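PDB 5HX0: sialidase domain-containing protein from Dyadobacter fermentans, which is of unknown function but adopts a six-bladed beta-propeller fold related to non-viral sialidases, which suggests a role in binding or processing carbohydrates. Local coordinates for residues A[186-194]-A[201-209]; A[228-239]-A[253-264]. All coordinates share one frame; numbering follows the deposited sequence.

After a first strand that joins the last sheet, the chain builds one antiparallel sheet after another, and both contacts lie where one sheet hands over to the next. Contact 1 closes a short loop within the long connection from strand 183-186 to strand 213-214, folding residues 201-209 back on 186-194. Contact 2 follows in series, neither enclosing nor crossing it: strand 234-242 pairs with strand 250-256, and the turn after it brings the start of strand 262-270, in the following sheet, against the N-terminal part of strand 234-242. The two contacts touch, Pro193 packing on His238 and Asn208 probably hydrogen-bonding Asn264, which ties the connecting loop to two consecutive blades.

Contact 1. Residues A[186-194]-A[201-209]; sequences LYPPHIEPE and GEKLPAYNR
His190 lies with one ring face under Lys203 CB, a CH-pi contact with the carbon 3.9 Å from the ring centroid and displaced toward the rim. At the ring edge, CD2 comes 3.2 Å from Leu204 O, close to the ring plane. With CG anti to the backbone N (chi1 166°), the imidazole points along the type I turn Ile191-Glu194, and NE2 donates, near its ring plane, to Glu194 O over 2.8 Å, fixing the ring's rotation. One direct backbone hydrogen bond joins the segments, from Ala206 N to Pro189 O (166° at the hydrogen). Next to it, water 1 accepts from Ile191 N and donates to Leu204 O, bridging two segments that have no regular strand pairing.

Packing is close around Pro188, Pro205 and Ala206, all buried. The two proline rings cross at about a right angle, Pro205 CB sits 3.3 Å from Pro188 O, and Pro188 CG lies equally near Ala206 O. Buried Glu194 adds its side chain, bent at chi2 (66°), so that its carboxylate carbon CD rests 3.6 Å from Leu204 CD2. Its oxygens are well satisfied: OE2 accepts from Asn196 N, while OE1 takes Thr227 N and water 2, which also hydrogen-bonds Tyr207 OH.

Toward solvent the contact thins. Exposed Lys203 crosses the His190 ring at about a right angle, its CD and CE passing near ND1, and then carries its ammonium away from 186-194. Tyr187, also exposed, only grazes Pro205, CD1 to CG at 4.3 Å. Ile191, by contrast, reaches inward to Val224 and Leu240 of the next sheet. A proline-rich connection of this kind, doubled back on itself and leading from the last strand of one sheet to the first of the next, is an inter-blade loop of a beta-propeller.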
loop_
_atom_site.group_PDB
_atom_site.type_symbol
_atom_site.label_atom_id
_atom_site.label_comp_id
_atom_site.label_asym_id
_atom_site.label_seq_id
_atom_site.Cartn_x
_atom_site.Cartn_y
_atom_site.Cartn_z
ATOM N N LEU A 186 -2.921 2.093 15.674
ATOM C CA LEU A 186 -2.632 2.203 17.094
ATOM C C LEU A 186 -1.507 1.240 17.405
ATOM O O LEU A 186 -1.550 0.085 16.971
ATOM C CB LEU A 186 -3.868 1.842 17.918
ATOM C CG LEU A 186 -5.097 2.689 17.627
ATOM C CD1 LEU A 186 -6.280 2.235 18.459
ATOM C CD2 LEU A 186 -4.749 4.147 17.898
ATOM N N TYR A 187 -0.510 1.695 18.165
ATOM C CA TYR A 187 0.615 0.829 18.475
ATOM C C TYR A 187 0.432 0.183 19.840
ATOM O O TYR A 187 0.214 0.897 20.833
ATOM C CB TYR A 187 1.917 1.617 18.418
ATOM C CG TYR A 187 2.184 2.063 17.003
ATOM C CD1 TYR A 187 2.780 1.201 16.086
ATOM C CD2 TYR A 187 1.797 3.320 16.562
ATOM C CE1 TYR A 187 2.997 1.584 14.792
ATOM C CE2 TYR A 187 2.027 3.716 15.262
ATOM C CZ TYR A 187 2.627 2.840 14.381
ATOM O OH TYR A 187 2.857 3.208 13.077
ATOM N N PRO A 188 0.470 -1.145 19.937
ATOM C CA PRO A 188 0.418 -1.787 21.247
ATOM C C PRO A 188 1.583 -1.328 22.103
ATOM O O PRO A 188 2.602 -0.854 21.574
ATOM C CB PRO A 188 0.524 -3.282 20.917
ATOM C CG PRO A 188 -0.054 -3.397 19.535
ATOM C CD PRO A 188 0.400 -2.128 18.833
ATOM N N PRO A 189 1.479 -1.447 23.420
ATOM C CA PRO A 189 2.623 -1.104 24.264
ATOM C C PRO A 189 3.783 -2.044 23.991
ATOM O O PRO A 189 3.606 -3.196 23.580
ATOM C CB PRO A 189 2.083 -1.284 25.687
ATOM C CG PRO A 189 0.978 -2.304 25.539
ATOM C CD PRO A 189 0.354 -1.999 24.204
ATOM N N HIS A 190 4.986 -1.536 24.208
ATOM C CA HIS A 190 6.117 -2.428 24.414
ATOM C C HIS A 190 5.990 -3.052 25.801
ATOM O O HIS A 190 5.705 -2.351 26.770
ATOM C CB HIS A 190 7.431 -1.661 24.294
ATOM C CG HIS A 190 8.605 -2.422 24.814
ATOM N ND1 HIS A 190 9.097 -2.249 26.089
ATOM C CD2 HIS A 190 9.352 -3.399 24.248
ATOM C CE1 HIS A 190 10.113 -3.071 26.280
ATOM N NE2 HIS A 190 10.291 -3.777 25.178
ATOM N N ILE A 191 6.174 -4.359 25.906
ATOM C CA ILE A 191 6.067 -5.020 27.203
ATOM C C ILE A 191 7.462 -5.390 27.691
ATOM O O ILE A 191 8.370 -5.681 26.900
ATOM C CB ILE A 191 5.128 -6.247 27.175
ATOM C CG1 ILE A 191 5.554 -7.247 26.100
ATOM C CG2 ILE A 191 3.680 -5.784 26.940
ATOM C CD1 ILE A 191 4.949 -8.643 26.294
ATOM N N GLU A 192 7.630 -5.346 29.016
ATOM C CA GLU A 192 8.948 -5.495 29.632
ATOM C C GLU A 192 9.733 -6.720 29.172
ATOM O O GLU A 192 10.950 -6.594 28.974
ATOM C CB GLU A 192 8.788 -5.502 31.163
ATOM C CG GLU A 192 10.096 -5.483 31.948
ATOM C CD GLU A 192 9.881 -5.569 33.457
ATOM O OE1 GLU A 192 8.723 -5.770 33.890
ATOM O OE2 GLU A 192 10.872 -5.434 34.211
ATOM N N PRO A 193 9.142 -7.903 28.987
ATOM C CA PRO A 193 9.956 -9.054 28.549
ATOM C C PRO A 193 10.589 -8.900 27.177
ATOM O O PRO A 193 11.590 -9.570 26.904
ATOM C CB PRO A 193 8.951 -10.215 28.564
ATOM C CG PRO A 193 7.937 -9.797 29.584
ATOM C CD PRO A 193 7.785 -8.322 29.385
ATOM N N GLU A 194 10.048 -8.054 26.306
ATOM C CA GLU A 194 10.527 -7.924 24.930
ATOM C C GLU A 194 11.837 -7.142 24.876
ATOM O O GLU A 194 11.902 -6.004 25.346
ATOM C CB GLU A 194 9.465 -7.214 24.082
ATOM C CG GLU A 194 9.929 -6.784 22.697
ATOM C CD GLU A 194 10.234 -7.990 21.806
ATOM O OE1 GLU A 194 9.324 -8.827 21.620
ATOM O OE2 GLU A 194 11.378 -8.115 21.318
ATOM N N GLY A 201 14.015 2.470 15.763
ATOM C CA GLY A 201 14.601 2.788 17.049
ATOM C C GLY A 201 13.650 2.864 18.222
ATOM O O GLY A 201 14.076 3.272 19.307
ATOM N N GLU A 202 12.386 2.497 18.051
ATOM C CA GLU A 202 11.442 2.510 19.158
ATOM C C GLU A 202 11.503 1.175 19.890
ATOM O O GLU A 202 11.884 0.153 19.315
ATOM C CB GLU A 202 10.020 2.757 18.650
ATOM C CG GLU A 202 9.888 3.934 17.691
ATOM C CD GLU A 202 9.621 5.246 18.411
ATOM O OE1 GLU A 202 8.833 5.240 19.384
ATOM O OE2 GLU A 202 10.203 6.282 18.008
ATOM N N LYS A 203 11.112 1.181 21.163
ATOM C CA LYS A 203 10.923 -0.097 21.841
ATOM C C LYS A 203 9.797 -0.857 21.151
ATOM O O LYS A 203 8.757 -0.284 20.814
ATOM C CB LYS A 203 10.613 0.109 23.321
ATOM C CG LYS A 203 11.825 0.652 24.117
ATOM C CD LYS A 203 11.678 0.407 25.617
ATOM C CE LYS A 203 10.503 1.178 26.199
ATOM N NZ LYS A 203 10.767 2.643 26.268
ATOM N N LEU A 204 10.011 -2.147 20.923
ATOM C CA LEU A 204 9.145 -2.889 19.991
ATOM C C LEU A 204 7.725 -3.050 20.528
ATOM O O LEU A 204 7.534 -3.682 21.575
ATOM C CB LEU A 204 9.746 -4.259 19.690
ATOM C CG LEU A 204 9.099 -4.994 18.506
ATOM C CD1 LEU A 204 10.008 -4.949 17.300
ATOM C CD2 LEU A 204 8.737 -6.444 18.874
ATOM N N PRO A 205 6.704 -2.544 19.831
ATOM C CA PRO A 205 5.315 -2.819 20.239
ATOM C C PRO A 205 4.995 -4.308 20.178
ATOM O O PRO A 205 5.400 -5.010 19.249
ATOM C CB PRO A 205 4.488 -2.040 19.206
ATOM C CG PRO A 205 5.451 -1.019 18.602
ATOM C CD PRO A 205 6.772 -1.732 18.603
ATOM N N ALA A 206 4.217 -4.776 21.154
ATOM C CA ALA A 206 3.808 -6.180 21.165
ATOM C C ALA A 206 2.933 -6.522 19.945
ATOM O O ALA A 206 2.383 -5.654 19.273
ATOM C CB ALA A 206 3.057 -6.500 22.460
ATOM N N TYR A 207 2.762 -7.823 19.700
ATOM C CA TYR A 207 2.191 -8.319 18.442
ATOM C C TYR A 207 1.892 -9.802 18.633
ATOM O O TYR A 207 2.443 -10.445 19.532
ATOM C CB TYR A 207 3.175 -8.144 17.262
ATOM C CG TYR A 207 4.369 -9.052 17.469
ATOM C CD1 TYR A 207 5.403 -8.662 18.304
ATOM C CD2 TYR A 207 4.409 -10.352 16.918
ATOM C CE1 TYR A 207 6.467 -9.503 18.570
ATOM C CE2 TYR A 207 5.465 -11.201 17.182
ATOM C CZ TYR A 207 6.494 -10.774 18.017
ATOM O OH TYR A 207 7.556 -11.604 18.318
ATOM N N ASN A 208 1.055 -10.352 17.758
ATOM C CA ASN A 208 1.029 -11.804 17.594
ATOM C C ASN A 208 0.212 -12.154 16.357
ATOM O O ASN A 208 -0.458 -11.302 15.764
ATOM C CB ASN A 208 0.448 -12.537 18.812
ATOM C CG ASN A 208 1.138 -13.872 19.049
ATOM O OD1 ASN A 208 1.891 -14.340 18.189
ATOM N ND2 ASN A 208 0.877 -14.489 20.201
ATOM N N ARG A 209 0.266 -13.431 15.985
ATOM C CA ARG A 209 -0.797 -14.032 15.196
ATOM C C ARG A 209 -1.636 -14.881 16.139
ATOM O O ARG A 209 -1.094 -15.721 16.866
ATOM C CB ARG A 209 -0.269 -14.888 14.032
ATOM C CG ARG A 209 -1.398 -15.435 13.100
ATOM C CD ARG A 209 -2.097 -16.703 13.677
ATOM N NE ARG A 209 -3.117 -17.236 12.773
ATOM C CZ ARG A 209 -3.949 -18.230 13.071
ATOM N NH1 ARG A 209 -4.813 -18.658 12.147
ATOM N NH2 ARG A 209 -3.946 -18.789 14.290
HETATM O O HOH W 1 6.574 -5.588 23.212
HETATM O O HOH W 2 9.793 -10.254 19.353
#

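Contact 2. Residues A[228-239]-A[253-264]; sequences DRQSPNKTSNHL and APVAVDEKVSFN
A classic beta bulge interrupts the antiparallel hairpin of strands 234-242 and 250-256: Val255 and Ala256 both face Asn237, whose O accepts from Val255 N (2.7 Å) and Ala256 N from the same face of its plane. Asn237 N donates in return to Ala256 O, and Leu239 N to Ala253 O. Beyond the bulge the chain turns, and strand 262-264 meets residues 235-237 from the next sheet.

There side chains share the joining with the backbone. Asn237 ND2 donates to Asn264 O almost straight (2.8 Å, 173°); Asn264 O lies in the plane of the amide and offers a lone pair to ND2, and Val224 O takes another bond from ND2. Asn237 OD1, buried against Phe263 CB, has no polar partner. Thr235 turns OG1 between its backbone N and carbonyl carbon (chi1 60°), and from there it donates to Phe263 O over 2.6 Å, approaching from above the carbonyl plane. Its backbone is held as well, N donating to Ser262 OG and O accepting from Phe263 N.

At the other end, Lys234 bends at chi3 and chi4 to place NZ between Asp258 O (2.8 Å) and the salt-bridged Asp228 OD1 (3.0 Å), with water 4 as a further partner. Arg229 adds two weak bonds from NH1 and NH2 to Glu259 O. Asp258 OD2 shapes this connection, forming an Asx turn with Lys260 N that Val261 N extends to an Asx motif. Such a passage, from the outermost strand of one blade to the first strand of the next, is the blade-to-blade connection of a beta-propeller.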
loop_
_atom_site.group_PDB
_atom_site.type_symbol
_atom_site.label_atom_id
_atom_site.label_comp_id
_atom_site.label_asym_id
_atom_site.label_seq_id
_atom_site.Cartn_x
_atom_site.Cartn_y
_atom_site.Cartn_z
ATOM N N ASP A 228 12.443 -12.779 24.518
ATOM C CA ASP A 228 13.019 -12.546 25.832
ATOM C C ASP A 228 14.451 -13.046 25.971
ATOM O O ASP A 228 15.045 -12.877 27.035
ATOM C CB ASP A 228 12.140 -13.143 26.945
ATOM C CG ASP A 228 11.852 -14.629 26.783
ATOM O OD1 ASP A 228 12.521 -15.340 26.002
ATOM O OD2 ASP A 228 10.920 -15.080 27.488
ATOM N N ARG A 229 15.024 -13.626 24.923
ATOM C CA ARG A 229 16.433 -13.991 24.897
ATOM C C ARG A 229 16.895 -13.884 23.454
ATOM O O ARG A 229 16.139 -14.205 22.535
ATOM C CB ARG A 229 16.675 -15.413 25.435
ATOM C CG ARG A 229 18.121 -15.895 25.301
ATOM C CD ARG A 229 18.358 -17.141 26.130
ATOM N NE ARG A 229 17.802 -18.344 25.510
ATOM C CZ ARG A 229 17.477 -19.444 26.192
ATOM N NH1 ARG A 229 17.632 -19.481 27.512
ATOM N NH2 ARG A 229 16.989 -20.503 25.562
ATOM N N GLN A 230 18.132 -13.437 23.261
ATOM C CA GLN A 230 18.575 -13.172 21.900
ATOM C C GLN A 230 19.335 -14.340 21.285
ATOM O O GLN A 230 19.129 -14.648 20.106
ATOM C CB GLN A 230 19.443 -11.922 21.883
ATOM C CG GLN A 230 19.844 -11.488 20.502
ATOM C CD GLN A 230 20.692 -10.236 20.529
ATOM O OE1 GLN A 230 20.907 -9.639 21.588
ATOM N NE2 GLN A 230 21.186 -9.836 19.367
ATOM N N SER A 231 20.218 -14.987 22.043
ATOM C CA SER A 231 20.969 -16.130 21.519
ATOM C C SER A 231 21.078 -17.247 22.551
ATOM O O SER A 231 21.715 -17.085 23.590
ATOM C CB SER A 231 22.364 -15.709 21.068
ATOM O OG SER A 231 22.295 -14.700 20.081
ATOM N N PRO A 232 20.430 -18.385 22.269
ATOM C CA PRO A 232 19.584 -18.521 21.081
ATOM C C PRO A 232 18.237 -17.800 21.263
ATOM O O PRO A 232 17.820 -17.579 22.402
ATOM C CB PRO A 232 19.398 -20.036 20.961
ATOM C CG PRO A 232 19.444 -20.516 22.374
ATOM C CD PRO A 232 20.412 -19.600 23.107
ATOM N N ASN A 233 17.606 -17.416 20.154
ATOM C CA ASN A 233 16.313 -16.739 20.193
ATOM C C ASN A 233 15.305 -17.532 21.025
ATOM O O ASN A 233 15.188 -18.751 20.883
ATOM C CB ASN A 233 15.800 -16.554 18.760
ATOM C CG ASN A 233 14.464 -15.844 18.699
ATOM O OD1 ASN A 233 13.404 -16.471 18.801
ATOM N ND2 ASN A 233 14.504 -14.528 18.524
ATOM N N LYS A 234 14.600 -16.843 21.921
ATOM C CA LYS A 234 13.485 -17.452 22.636
ATOM C C LYS A 234 12.351 -16.446 22.758
ATOM O O LYS A 234 12.590 -15.249 22.957
ATOM C CB LYS A 234 13.885 -17.951 24.036
ATOM C CG LYS A 234 12.865 -18.930 24.649
ATOM C CD LYS A 234 13.368 -19.495 25.975
ATOM C CE LYS A 234 13.585 -18.394 26.981
ATOM N NZ LYS A 234 12.286 -17.858 27.548
ATOM N N THR A 235 11.119 -16.939 22.643
ATOM C CA THR A 235 9.930 -16.133 22.862
ATOM C C THR A 235 9.073 -16.742 23.962
ATOM O O THR A 235 9.102 -17.961 24.209
ATOM C CB THR A 235 9.079 -15.972 21.573
ATOM O OG1 THR A 235 8.640 -17.258 21.097
ATOM C CG2 THR A 235 9.864 -15.256 20.477
ATOM N N SER A 236 8.301 -15.875 24.613
ATOM C CA SER A 236 7.323 -16.269 25.622
ATOM C C SER A 236 6.017 -15.526 25.353
ATOM O O SER A 236 5.987 -14.545 24.606
ATOM C CB SER A 236 7.840 -15.962 27.047
ATOM O OG SER A 236 8.211 -14.590 27.123
ATOM N N ASN A 237 4.934 -16.003 25.969
ATOM C CA ASN A 237 3.606 -15.430 25.804
ATOM C C ASN A 237 3.178 -14.701 27.072
ATOM O O ASN A 237 3.509 -15.113 28.195
ATOM C CB ASN A 237 2.558 -16.507 25.472
ATOM C CG ASN A 237 2.627 -16.973 24.020
ATOM O OD1 ASN A 237 2.589 -18.169 23.750
ATOM N ND2 ASN A 237 2.739 -16.024 23.081
ATOM N N HIS A 238 2.409 -13.638 26.869
ATOM C CA HIS A 238 1.997 -12.711 27.911
ATOM C C HIS A 238 0.594 -12.228 27.570
ATOM O O HIS A 238 0.277 -12.020 26.397
ATOM C CB HIS A 238 3.000 -11.549 28.001
ATOM C CG HIS A 238 4.407 -12.024 28.173
ATOM N ND1 HIS A 238 4.958 -12.261 29.415
ATOM C CD2 HIS A 238 5.335 -12.416 27.270
ATOM C CE1 HIS A 238 6.183 -12.736 29.268
ATOM N NE2 HIS A 238 6.435 -12.846 27.978
ATOM N N LEU A 239 -0.253 -12.096 28.586
ATOM C CA LEU A 239 -1.626 -11.648 28.383
ATOM C C LEU A 239 -1.715 -10.129 28.503
ATOM O O LEU A 239 -1.341 -9.557 29.536
ATOM C CB LEU A 239 -2.561 -12.306 29.394
ATOM C CG LEU A 239 -4.036 -11.889 29.335
ATOM C CD1 LEU A 239 -4.669 -12.300 28.015
ATOM C CD2 LEU A 239 -4.800 -12.484 30.507
ATOM N N ALA A 253 -0.351 -10.570 32.790
ATOM C CA ALA A 253 0.406 -11.670 33.392
ATOM C C ALA A 253 1.160 -12.481 32.342
ATOM O O ALA A 253 0.724 -12.549 31.188
ATOM C CB ALA A 253 -0.540 -12.594 34.170
ATOM N N PRO A 254 2.274 -13.124 32.703
ATOM C CA PRO A 254 2.897 -14.084 31.783
ATOM C C PRO A 254 1.997 -15.296 31.588
ATOM O O PRO A 254 1.343 -15.767 32.525
ATOM C CB PRO A 254 4.204 -14.478 32.487
ATOM C CG PRO A 254 4.345 -13.540 33.649
ATOM C CD PRO A 254 2.974 -13.060 33.997
ATOM N N VAL A 255 1.970 -15.802 30.357
ATOM C CA VAL A 255 1.099 -16.922 29.983
ATOM C C VAL A 255 1.872 -18.227 29.860
ATOM O O VAL A 255 1.430 -19.270 30.342
ATOM C CB VAL A 255 0.349 -16.597 28.670
ATOM C CG1 VAL A 255 -0.330 -17.863 28.118
ATOM C CG2 VAL A 255 -0.669 -15.473 28.900
ATOM N N ALA A 256 3.010 -18.207 29.173
ATOM C CA ALA A 256 3.820 -19.408 29.009
ATOM C C ALA A 256 5.259 -18.970 28.810
ATOM O O ALA A 256 5.552 -18.200 27.889
ATOM C CB ALA A 256 3.353 -20.264 27.826
ATOM N N VAL A 257 6.141 -19.434 29.694
ATOM C CA VAL A 257 7.565 -19.098 29.674
ATOM C C VAL A 257 8.339 -20.361 30.027
ATOM O O VAL A 257 7.956 -21.102 30.941
ATOM C CB VAL A 257 7.920 -17.967 30.671
ATOM C CG1 VAL A 257 9.351 -17.504 30.470
ATOM C CG2 VAL A 257 6.959 -16.798 30.558
ATOM N N ASP A 258 9.425 -20.613 29.303
ATOM C CA ASP A 258 10.279 -21.751 29.602
ATOM C C ASP A 258 11.726 -21.365 29.348
ATOM O O ASP A 258 12.009 -20.482 28.542
ATOM C CB ASP A 258 9.928 -22.971 28.753
ATOM C CG ASP A 258 10.643 -24.219 29.221
ATOM O OD1 ASP A 258 10.335 -24.674 30.333
ATOM O OD2 ASP A 258 11.516 -24.728 28.499
ATOM N N GLU A 259 12.647 -22.066 30.018
ATOM C CA GLU A 259 14.067 -21.781 29.819
ATOM C C GLU A 259 14.530 -22.150 28.419
ATOM O O GLU A 259 15.442 -21.509 27.887
ATOM C CB GLU A 259 14.923 -22.527 30.850
ATOM C CG GLU A 259 14.871 -21.941 32.246
ATOM C CD GLU A 259 15.300 -20.483 32.283
ATOM O OE1 GLU A 259 16.222 -20.107 31.522
ATOM O OE2 GLU A 259 14.707 -19.712 33.070
ATOM N N LYS A 260 13.938 -23.175 27.815
ATOM C CA LYS A 260 14.369 -23.615 26.491
ATOM C C LYS A 260 13.287 -23.520 25.431
ATOM O O LYS A 260 13.574 -23.119 24.308
ATOM C CB LYS A 260 14.882 -25.063 26.552
ATOM C CG LYS A 260 16.212 -25.189 27.274
ATOM C CD LYS A 260 16.734 -26.611 27.268
ATOM C CE LYS A 260 17.901 -26.753 28.237
ATOM N NZ LYS A 260 17.526 -26.362 29.636
ATOM N N VAL A 261 12.057 -23.898 25.753
ATOM C CA VAL A 261 10.984 -23.953 24.766
ATOM C C VAL A 261 10.458 -22.541 24.507
ATOM O O VAL A 261 10.244 -21.766 25.448
ATOM C CB VAL A 261 9.870 -24.886 25.259
ATOM C CG1 VAL A 261 8.709 -24.907 24.296
ATOM C CG2 VAL A 261 10.422 -26.315 25.488
ATOM N N SER A 262 10.241 -22.203 23.225
ATOM C CA SER A 262 9.649 -20.921 22.847
ATOM C C SER A 262 8.138 -21.065 22.690
ATOM O O SER A 262 7.643 -22.109 22.255
ATOM C CB SER A 262 10.223 -20.388 21.529
ATOM O OG SER A 262 11.581 -19.975 21.619
ATOM N N PHE A 263 7.418 -20.014 23.040
ATOM C CA PHE A 263 5.984 -19.908 22.800
ATOM C C PHE A 263 5.780 -18.651 21.970
ATOM O O PHE A 263 6.314 -17.594 22.320
ATOM C CB PHE A 263 5.217 -19.831 24.124
ATOM C CG PHE A 263 5.490 -20.992 25.025
ATOM C CD1 PHE A 263 4.806 -22.184 24.855
ATOM C CD2 PHE A 263 6.474 -20.908 25.998
ATOM C CE1 PHE A 263 5.089 -23.291 25.676
ATOM C CE2 PHE A 263 6.757 -21.983 26.810
ATOM C CZ PHE A 263 6.059 -23.180 26.651
ATOM N N ASN A 264 5.069 -18.771 20.848
ATOM C CA ASN A 264 4.893 -17.593 20.001
ATOM C C ASN A 264 3.422 -17.405 19.646
ATOM O O ASN A 264 2.687 -16.757 20.404
ATOM C CB ASN A 264 5.810 -17.651 18.750
ATOM C CG ASN A 264 5.876 -19.041 18.088
ATOM O OD1 ASN A 264 4.865 -19.563 17.620
ATOM N ND2 ASN A 264 7.077 -19.605 17.994
HETATM O O HOH W 3 12.009 -19.009 19.038
HETATM O O HOH W 4 9.890 -19.306 26.621
HETATM O O HOH W 5 9.456 -18.082 18.684
#